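Molinate hydrolase (Gulosibacter molinativorax, PDB 4UB9) probably hydrolyses the thiocarbamate pesticide molinate as a zinc-binding member of the amidohydrolase family. Local coordinates at residues A[113-118]-A[205-210]; A[99-104]-A[120-125]; A[179-184]-A[190-195]. One frame throughout, in Å; residues are numbered along the deposited sequence.

Interaction 1 of 3, residues A[113-118]-A[205-210]; sequences EYLARF and DAMFEV
The main-chain carbonyl of L115, whose side chain carries the helix 111-118 half of this contact, takes a short hydrogen bond from the phenol of Y122. The same phenol ring packs against the methyl of M207 on the other half. Y122, on helix 122-135, thus bridges the two partners. Directly between them the packing is light and apolar, burying only 78 Å² in all. The backbones stay far apart, with L115 CA to D205 CA at 11.0 Å the closest pair, and long side chains span the distance. With CD1 anti to CA (chi2 171°), L115 reaches out to the ring of F208, where CD1 comes in obliquely, 4.4 Å from F208 CE2. The second branch of the fork, L115 CD2, lies 4.5 Å from M207 CE. M207 is extended beyond CB, which carries its methyl out to that branch.

Both helices lie within the amidohydrolase family region, of the TIM-barrel clan. The ring of F208 also stacks with W145, and its side chain lies about 13 Å from the zinc ion. One leucine therefore meets two consecutive residues of helix 198-209, each through a different methyl. Both approaches are near the outer limit of van der Waals contact, and L115 and F208 are buried while M207 is partly exposed. Elsewhere on helix 111-118, R117 meets E119 and F200 of a second subunit.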
loop_
_atom_site.group_PDB
_atom_site.type_symbol
_atom_site.label_atom_id
_atom_site.label_comp_id
_atom_site.label_asym_id
_atom_site.label_seq_id
_atom_site.Cartn_x
_atom_site.Cartn_y
_atom_site.Cartn_z
ATOM N N GLU A 113 -16.865 3.320 -6.792
ATOM C CA GLU A 113 -18.047 2.576 -7.237
ATOM C C GLU A 113 -19.271 3.458 -7.250
ATOM O O GLU A 113 -20.032 3.478 -8.217
ATOM C CB GLU A 113 -18.302 1.306 -6.412
ATOM C CG GLU A 113 -18.532 1.530 -4.923
ATOM C CD GLU A 113 -18.258 0.285 -4.086
ATOM O OE1 GLU A 113 -19.203 -0.523 -3.858
ATOM O OE2 GLU A 113 -17.112 0.139 -3.592
ATOM N N TYR A 114 -19.407 4.281 -6.235
ATOM C CA TYR A 114 -20.544 5.209 -6.168
ATOM C C TYR A 114 -20.517 6.269 -7.285
ATOM O O TYR A 114 -21.505 6.494 -7.983
ATOM C CB TYR A 114 -20.493 5.870 -4.818
ATOM C CG TYR A 114 -21.482 6.970 -4.468
ATOM C CD1 TYR A 114 -22.795 6.669 -4.045
ATOM C CD2 TYR A 114 -21.087 8.286 -4.413
ATOM C CE1 TYR A 114 -23.667 7.663 -3.631
ATOM C CE2 TYR A 114 -21.964 9.296 -3.983
ATOM C CZ TYR A 114 -23.245 8.974 -3.620
ATOM O OH TYR A 114 -24.077 9.973 -3.203
ATOM N N LEU A 115 -19.380 6.927 -7.462
ATOM C CA LEU A 115 -19.344 7.995 -8.475
ATOM C C LEU A 115 -19.446 7.445 -9.899
ATOM O O LEU A 115 -19.971 8.117 -10.789
ATOM C CB LEU A 115 -18.107 8.866 -8.315
ATOM C CG LEU A 115 -18.154 9.725 -7.024
ATOM C CD1 LEU A 115 -16.826 10.430 -6.760
ATOM C CD2 LEU A 115 -19.249 10.750 -7.103
ATOM N N ALA A 116 -18.904 6.258 -10.117
ATOM C CA ALA A 116 -18.971 5.679 -11.448
ATOM C C ALA A 116 -20.384 5.202 -11.719
ATOM O O ALA A 116 -20.926 5.349 -12.819
ATOM C CB ALA A 116 -17.988 4.548 -11.598
ATOM N N ARG A 117 -20.993 4.639 -10.700
ATOM C CA ARG A 117 -22.309 4.070 -10.904
ATOM C C ARG A 117 -23.305 5.134 -11.268
ATOM O O ARG A 117 -24.212 4.899 -12.033
ATOM C CB ARG A 117 -22.771 3.312 -9.654
ATOM C CG ARG A 117 -24.014 2.435 -9.867
ATOM C CD ARG A 117 -24.477 1.817 -8.545
ATOM N NE ARG A 117 -23.513 0.923 -7.936
ATOM C CZ ARG A 117 -23.332 -0.344 -8.304
ATOM N NH1 ARG A 117 -24.045 -0.870 -9.282
ATOM N NH2 ARG A 117 -22.401 -1.092 -7.696
ATOM N N PHE A 118 -23.174 6.314 -10.669
ATOM C CA PHE A 118 -24.203 7.350 -10.867
ATOM C C PHE A 118 -23.836 8.497 -11.778
ATOM O O PHE A 118 -24.618 9.418 -11.914
ATOM C CB PHE A 118 -24.695 7.843 -9.520
ATOM C CG PHE A 118 -25.282 6.734 -8.709
ATOM C CD1 PHE A 118 -26.425 6.089 -9.152
ATOM C CD2 PHE A 118 -24.642 6.251 -7.596
ATOM C CE1 PHE A 118 -26.956 5.013 -8.460
ATOM C CE2 PHE A 118 -25.160 5.166 -6.891
ATOM C CZ PHE A 118 -26.324 4.550 -7.333
ATOM N N ASP A 205 -12.447 14.920 -9.446
ATOM C CA ASP A 205 -11.849 16.007 -8.658
ATOM C C ASP A 205 -12.257 17.389 -9.201
ATOM O O ASP A 205 -12.541 18.316 -8.431
ATOM C CB ASP A 205 -10.329 15.885 -8.616
ATOM C CG ASP A 205 -9.878 14.784 -7.619
ATOM O OD1 ASP A 205 -10.735 14.334 -6.810
ATOM O OD2 ASP A 205 -8.686 14.390 -7.623
ATOM N N ALA A 206 -12.265 17.541 -10.522
ATOM C CA ALA A 206 -12.594 18.865 -11.119
ATOM C C ALA A 206 -14.027 19.279 -10.854
ATOM O O ALA A 206 -14.304 20.441 -10.568
ATOM C CB ALA A 206 -12.327 18.864 -12.598
ATOM N N MET A 207 -14.953 18.341 -10.863
ATOM C CA MET A 207 -16.349 18.748 -10.587
ATOM C C MET A 207 -16.618 19.083 -9.100
ATOM O O MET A 207 -17.543 19.834 -8.788
ATOM C CB MET A 207 -17.373 17.763 -11.155
ATOM C CG MET A 207 -17.620 16.503 -10.368
ATOM S SD MET A 207 -19.150 15.683 -10.905
ATOM C CE MET A 207 -19.161 14.479 -9.559
ATOM N N PHE A 208 -15.808 18.568 -8.181
ATOM C CA PHE A 208 -15.894 19.015 -6.781
ATOM C C PHE A 208 -15.106 20.298 -6.484
ATOM O O PHE A 208 -15.578 21.182 -5.769
ATOM C CB PHE A 208 -15.456 17.899 -5.814
ATOM C CG PHE A 208 -16.490 16.839 -5.651
ATOM C CD1 PHE A 208 -17.533 16.997 -4.753
ATOM C CD2 PHE A 208 -16.468 15.715 -6.449
ATOM C CE1 PHE A 208 -18.502 16.017 -4.616
ATOM C CE2 PHE A 208 -17.428 14.743 -6.327
ATOM C CZ PHE A 208 -18.446 14.881 -5.407
ATOM N N GLU A 209 -13.877 20.360 -6.989
ATOM C CA GLU A 209 -12.959 21.469 -6.646
ATOM C C GLU A 209 -13.341 22.777 -7.312
ATOM O O GLU A 209 -13.221 23.847 -6.722
ATOM C CB GLU A 209 -11.537 21.131 -7.038
ATOM C CG GLU A 209 -10.872 20.043 -6.199
ATOM C CD GLU A 209 -9.470 19.713 -6.690
ATOM O OE1 GLU A 209 -8.988 20.377 -7.615
ATOM O OE2 GLU A 209 -8.835 18.778 -6.168
ATOM N N VAL A 210 -13.800 22.661 -8.557
ATOM C CA VAL A 210 -14.078 23.810 -9.443
ATOM C C VAL A 210 -13.031 24.907 -9.287
ATOM O O VAL A 210 -13.345 26.060 -9.042
ATOM C CB VAL A 210 -15.498 24.386 -9.285
ATOM C CG1 VAL A 210 -16.501 23.379 -9.807
ATOM C CG2 VAL A 210 -15.820 24.671 -7.844
#

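Interaction 2 of 3, residues A[99-104]-A[120-125]; sequences HLLDGI and GNYYKV
L101 sets CG beside its own backbone N (chi1 -70°), and V125 turns CG1 anti to its N (chi1 170°); these torsions aim L101 CD2 and V125 CG1 at each other, 3.6 Å apart. The two side chains cross at about a right angle, and this methyl pair is the closest approach between the segments. L101 CD2 also looks obliquely at the ring of Y122, 4.5 Å from CD1, and lies 4.2 Å from the carbonyl Y122 O, one turn before V125 on the same helix. V125 CG1 has a further neighbour in L100 O at 4.0 Å. All four touching residues are buried, and the contact is van der Waals packing, with the first turn of helix 122-135 offering a side chain and a carbonyl to the same leucine methyl.

Polar groups beside it are met from elsewhere. Y114 OH packs on V125 and probably accepts a hydrogen bond from D102 N, while D102, at the N-cap of the short helix 103-106, caps M105 N through OD1. The two leucines follow strand 97-98; I126 of helix 122-135 packs on both, while L101 also touches Y114 of helix 111-118 and F208 of helix 198-209.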
loop_
_atom_site.group_PDB
_atom_site.type_symbol
_atom_site.label_atom_id
_atom_site.label_comp_id
_atom_site.label_asym_id
_atom_site.label_seq_id
_atom_site.Cartn_x
_atom_site.Cartn_y
_atom_site.Cartn_z
ATOM N N HIS A 99 -24.315 16.349 3.365
ATOM C CA HIS A 99 -23.684 16.169 2.059
ATOM C C HIS A 99 -24.560 15.259 1.209
ATOM O O HIS A 99 -24.656 14.047 1.430
ATOM C CB HIS A 99 -22.300 15.600 2.217
ATOM C CG HIS A 99 -21.411 16.464 3.048
ATOM N ND1 HIS A 99 -20.861 16.052 4.241
ATOM C CD2 HIS A 99 -20.987 17.731 2.867
ATOM C CE1 HIS A 99 -20.148 17.031 4.767
ATOM N NE2 HIS A 99 -20.195 18.056 3.946
ATOM N N LEU A 100 -25.172 15.867 0.209
ATOM C CA LEU A 100 -26.151 15.213 -0.630
ATOM C C LEU A 100 -25.538 14.303 -1.720
ATOM O O LEU A 100 -26.242 13.462 -2.289
ATOM C CB LEU A 100 -27.098 16.248 -1.239
ATOM C CG LEU A 100 -27.857 17.029 -0.130
ATOM C CD1 LEU A 100 -28.707 18.147 -0.701
ATOM C CD2 LEU A 100 -28.762 16.122 0.727
ATOM N N LEU A 101 -24.245 14.500 -2.011
ATOM C CA LEU A 101 -23.377 13.427 -2.511
ATOM C C LEU A 101 -22.531 13.047 -1.311
ATOM O O LEU A 101 -21.905 13.912 -0.690
ATOM C CB LEU A 101 -22.484 13.887 -3.654
ATOM C CG LEU A 101 -23.161 14.200 -4.996
ATOM C CD1 LEU A 101 -22.143 14.566 -6.072
ATOM C CD2 LEU A 101 -23.972 13.011 -5.471
ATOM N N ASP A 102 -22.496 11.765 -0.974
ATOM C CA ASP A 102 -22.046 11.319 0.362
ATOM C C ASP A 102 -20.548 11.411 0.575
ATOM O O ASP A 102 -19.784 10.511 0.267
ATOM C CB ASP A 102 -22.501 9.879 0.630
ATOM C CG ASP A 102 -22.300 9.460 2.074
ATOM O OD1 ASP A 102 -21.501 10.097 2.820
ATOM O OD2 ASP A 102 -23.003 8.522 2.477
ATOM N N GLY A 103 -20.129 12.496 1.183
ATOM C CA GLY A 103 -18.706 12.777 1.344
ATOM C C GLY A 103 -18.009 11.971 2.412
ATOM O O GLY A 103 -16.804 11.645 2.286
ATOM N N ILE A 104 -18.727 11.667 3.485
ATOM C CA ILE A 104 -18.136 10.873 4.584
ATOM C C ILE A 104 -17.760 9.514 4.038
ATOM O O ILE A 104 -16.676 8.999 4.302
ATOM C CB ILE A 104 -19.103 10.710 5.782
ATOM C CG1 ILE A 104 -19.180 12.031 6.527
ATOM C CG2 ILE A 104 -18.667 9.587 6.711
ATOM C CD1 ILE A 104 -17.981 12.353 7.389
ATOM N N GLY A 120 -23.746 10.863 -14.721
ATOM C CA GLY A 120 -24.872 11.147 -15.602
ATOM C C GLY A 120 -26.122 11.553 -14.818
ATOM O O GLY A 120 -27.019 12.174 -15.380
ATOM N N ASN A 121 -26.182 11.176 -13.542
ATOM C CA ASN A 121 -27.361 11.391 -12.720
ATOM C C ASN A 121 -27.125 12.019 -11.372
ATOM O O ASN A 121 -27.917 11.844 -10.438
ATOM C CB ASN A 121 -28.058 10.055 -12.464
ATOM C CG ASN A 121 -28.781 9.529 -13.668
ATOM O OD1 ASN A 121 -28.459 8.449 -14.152
ATOM N ND2 ASN A 121 -29.673 10.319 -14.219
ATOM N N TYR A 122 -26.018 12.720 -11.227
ATOM C CA TYR A 122 -25.655 13.207 -9.904
ATOM C C TYR A 122 -26.756 14.098 -9.334
ATOM O O TYR A 122 -27.072 13.989 -8.149
ATOM C CB TYR A 122 -24.308 13.925 -9.929
ATOM C CG TYR A 122 -23.150 13.037 -10.302
ATOM C CD1 TYR A 122 -22.918 11.833 -9.646
ATOM C CD2 TYR A 122 -22.265 13.418 -11.285
ATOM C CE1 TYR A 122 -21.844 11.026 -9.979
ATOM C CE2 TYR A 122 -21.186 12.643 -11.620
ATOM C CZ TYR A 122 -20.966 11.445 -10.980
ATOM O OH TYR A 122 -19.889 10.675 -11.347
ATOM N N TYR A 123 -27.394 14.913 -10.180
ATOM C CA TYR A 123 -28.451 15.796 -9.684
ATOM C C TYR A 123 -29.612 14.985 -9.105
ATOM O O TYR A 123 -30.247 15.414 -8.138
ATOM C CB TYR A 123 -28.964 16.794 -10.727
ATOM C CG TYR A 123 -29.798 16.243 -11.875
ATOM C CD1 TYR A 123 -29.185 15.657 -12.968
ATOM C CD2 TYR A 123 -31.175 16.294 -11.850
ATOM C CE1 TYR A 123 -29.927 15.112 -14.002
ATOM C CE2 TYR A 123 -31.935 15.802 -12.903
ATOM C CZ TYR A 123 -31.301 15.211 -13.982
ATOM O OH TYR A 123 -32.019 14.734 -15.061
ATOM N N LYS A 124 -29.876 13.817 -9.677
ATOM C CA LYS A 124 -30.957 12.942 -9.155
ATOM C C LYS A 124 -30.570 12.273 -7.868
ATOM O O LYS A 124 -31.405 12.038 -7.011
ATOM C CB LYS A 124 -31.332 11.887 -10.165
ATOM C CG LYS A 124 -32.126 12.453 -11.314
ATOM C CD LYS A 124 -32.528 11.397 -12.325
ATOM C CE LYS A 124 -33.384 12.046 -13.389
ATOM N NZ LYS A 124 -33.315 11.305 -14.668
ATOM N N VAL A 125 -29.285 11.954 -7.737
ATOM C CA VAL A 125 -28.783 11.410 -6.485
ATOM C C VAL A 125 -29.034 12.444 -5.377
ATOM O O VAL A 125 -29.433 12.123 -4.252
ATOM C CB VAL A 125 -27.283 11.116 -6.551
ATOM C CG1 VAL A 125 -26.709 10.769 -5.176
ATOM C CG2 VAL A 125 -27.031 10.002 -7.529
#

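Interaction 3 of 3, residues A[179-184]-A[190-195]; sequences GPFTGD and MQARTV
R193 makes the polar link across this contact, donating from NE to the main-chain carbonyl of F181, with R193 NE to F181 O at 2.7 Å. The bond is somewhat bent, 147° at the hydrogen. The acceptor lies close to the guanidinium plane, at its edge, whereas seen from the carbonyl the donor is tilted 29° out of plane. The arginine is extended from CG to NE, which brings the guanidinium up to the carbonyl.

Ionic contacts hold the far end of the same group: R193 NH2 forms salt bridges with D205 and D202, both on helix 198-209. D205 is shared, its OD2 meeting R193 NH2 and its OD1 accepting a hydrogen bond from F181 N, which leaves F181 held at both its N-H and its C=O. A lysine in place of R193 has a single amine instead of the planar guanidinium, and would probably be unable to hold F181 O and both aspartates at once, leaving one of them without its mate.

All of this lies in the long loop between strand 174-175 and helix 198-209, within the amidohydrolase family region, where G179 to T182 form a type I beta turn with F181 in its third position.

Apolar contact comes from the F181 ring, met at its edge, near its plane, by A192 CB, 3.7 Å from F181 CD1 and 3.9 Å from F181 CE1. I112 of helix 111-118 touches both F181 and A192.

Within 190-195, where residues 192-194 take helical backbone angles without the regular bonds, Q191 O accepts from two donors of one residue: T194 OG1 at 2.7 Å from Q191 O, in the carbonyl plane, and T194 N.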
loop_
_atom_site.group_PDB
_atom_site.type_symbol
_atom_site.label_atom_id
_atom_site.label_comp_id
_atom_site.label_asym_id
_atom_site.label_seq_id
_atom_site.Cartn_x
_atom_site.Cartn_y
_atom_site.Cartn_z
ATOM N N GLY A 179 -10.293 17.442 -3.949
ATOM C CA GLY A 179 -11.442 16.625 -4.298
ATOM C C GLY A 179 -11.268 15.217 -3.751
ATOM O O GLY A 179 -10.265 14.905 -3.097
ATOM N N PRO A 180 -12.242 14.360 -4.023
ATOM C CA PRO A 180 -12.314 13.011 -3.414
ATOM C C PRO A 180 -11.221 12.058 -3.833
ATOM O O PRO A 180 -11.043 11.041 -3.178
ATOM C CB PRO A 180 -13.677 12.482 -3.857
ATOM C CG PRO A 180 -14.022 13.300 -5.078
ATOM C CD PRO A 180 -13.415 14.652 -4.857
ATOM N N PHE A 181 -10.462 12.359 -4.878
ATOM C CA PHE A 181 -9.347 11.445 -5.257
ATOM C C PHE A 181 -7.974 12.097 -5.026
ATOM O O PHE A 181 -6.992 11.804 -5.644
ATOM C CB PHE A 181 -9.568 10.892 -6.626
ATOM C CG PHE A 181 -10.864 10.169 -6.713
ATOM C CD1 PHE A 181 -11.062 9.037 -5.943
ATOM C CD2 PHE A 181 -11.934 10.680 -7.446
ATOM C CE1 PHE A 181 -12.292 8.398 -5.951
ATOM C CE2 PHE A 181 -13.144 10.045 -7.442
ATOM C CZ PHE A 181 -13.317 8.898 -6.700
ATOM N N THR A 182 -7.963 12.838 -3.956
ATOM C CA THR A 182 -6.880 13.682 -3.520
ATOM C C THR A 182 -6.437 13.155 -2.140
ATOM O O THR A 182 -7.064 12.292 -1.564
ATOM C CB THR A 182 -7.513 15.077 -3.426
ATOM O OG1 THR A 182 -7.149 15.836 -4.562
ATOM C CG2 THR A 182 -7.225 15.743 -2.212
ATOM N N GLY A 183 -5.360 13.690 -1.615
ATOM C CA GLY A 183 -4.879 13.334 -0.275
ATOM C C GLY A 183 -5.862 13.587 0.841
ATOM O O GLY A 183 -5.828 12.936 1.909
ATOM N N ASP A 184 -6.675 14.592 0.626
ATOM C CA ASP A 184 -7.749 14.919 1.550
ATOM C C ASP A 184 -8.787 13.792 1.834
ATOM O O ASP A 184 -9.515 13.865 2.812
ATOM C CB ASP A 184 -8.443 16.175 1.083
ATOM C CG ASP A 184 -7.561 17.407 1.224
ATOM O OD1 ASP A 184 -6.975 17.610 2.270
ATOM O OD2 ASP A 184 -7.484 18.201 0.308
ATOM N N MET A 190 -5.731 3.146 2.030
ATOM C CA MET A 190 -6.767 3.400 1.049
ATOM C C MET A 190 -6.392 4.533 0.114
ATOM O O MET A 190 -6.482 5.708 0.462
ATOM C CB MET A 190 -8.053 3.796 1.713
ATOM C CG MET A 190 -8.625 2.733 2.603
ATOM S SD MET A 190 -10.269 3.246 3.156
ATOM C CE MET A 190 -10.408 1.973 4.428
ATOM N N GLN A 191 -6.042 4.182 -1.108
ATOM C CA GLN A 191 -5.591 5.153 -2.084
ATOM C C GLN A 191 -6.263 4.861 -3.408
ATOM O O GLN A 191 -5.723 4.139 -4.277
ATOM C CB GLN A 191 -4.058 5.082 -2.215
ATOM C CG GLN A 191 -3.297 5.456 -0.950
ATOM C CD GLN A 191 -1.774 5.274 -1.046
ATOM O OE1 GLN A 191 -1.103 4.941 -0.053
ATOM N NE2 GLN A 191 -1.257 5.387 -2.229
ATOM N N ALA A 192 -7.419 5.438 -3.569
ATOM C CA ALA A 192 -8.246 5.147 -4.737
ATOM C C ALA A 192 -7.547 5.310 -6.078
ATOM O O ALA A 192 -7.757 4.514 -7.010
ATOM C CB ALA A 192 -9.468 5.996 -4.703
ATOM N N ARG A 193 -6.688 6.319 -6.188
ATOM C CA ARG A 193 -5.963 6.598 -7.452
ATOM C C ARG A 193 -5.096 5.459 -7.913
ATOM O O ARG A 193 -4.821 5.336 -9.080
ATOM C CB ARG A 193 -5.126 7.875 -7.374
ATOM C CG ARG A 193 -5.885 9.078 -7.926
ATOM C CD ARG A 193 -5.101 10.385 -7.896
ATOM N NE ARG A 193 -5.981 11.536 -8.183
ATOM C CZ ARG A 193 -6.217 12.048 -9.388
ATOM N NH1 ARG A 193 -5.644 11.546 -10.499
ATOM N NH2 ARG A 193 -7.042 13.073 -9.500
ATOM N N THR A 194 -4.650 4.610 -6.995
ATOM C CA THR A 194 -3.839 3.473 -7.391
ATOM C C THR A 194 -4.589 2.424 -8.238
ATOM O O THR A 194 -3.976 1.587 -8.850
ATOM C CB THR A 194 -3.218 2.753 -6.172
ATOM O OG1 THR A 194 -4.239 2.188 -5.338
ATOM C CG2 THR A 194 -2.348 3.727 -5.347
ATOM N N VAL A 195 -5.915 2.434 -8.210
ATOM C CA VAL A 195 -6.679 1.392 -8.883
ATOM C C VAL A 195 -7.773 1.887 -9.789
ATOM O O VAL A 195 -8.623 1.118 -10.210
ATOM C CB VAL A 195 -7.317 0.409 -7.876
ATOM C CG1 VAL A 195 -6.266 -0.247 -7.013
ATOM C CG2 VAL A 195 -8.303 1.112 -6.963
#

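How the interactions relate
From the N terminus, the chain leaves strand 97-98 and opens interaction 2 at 99-104. It then runs through helix 111-118, where interaction 1 opens, before 120-125 closes interaction 2, joining the loop after strand 97-98 to the start of helix 122-135; the two contacts therefore cross. Interaction 1 stays open for 86 residues until 205-210 closes it, joining helix 111-118 to helix 198-209. Nested inside that long loop, interaction 3 closes a short one, tying the loop before helix 198-209 to itself through 179-184 and 190-195. Interactions 2 and 3 lie in series and do not touch, about 7 Å apart at their nearest atoms, and each adjoins interaction 1.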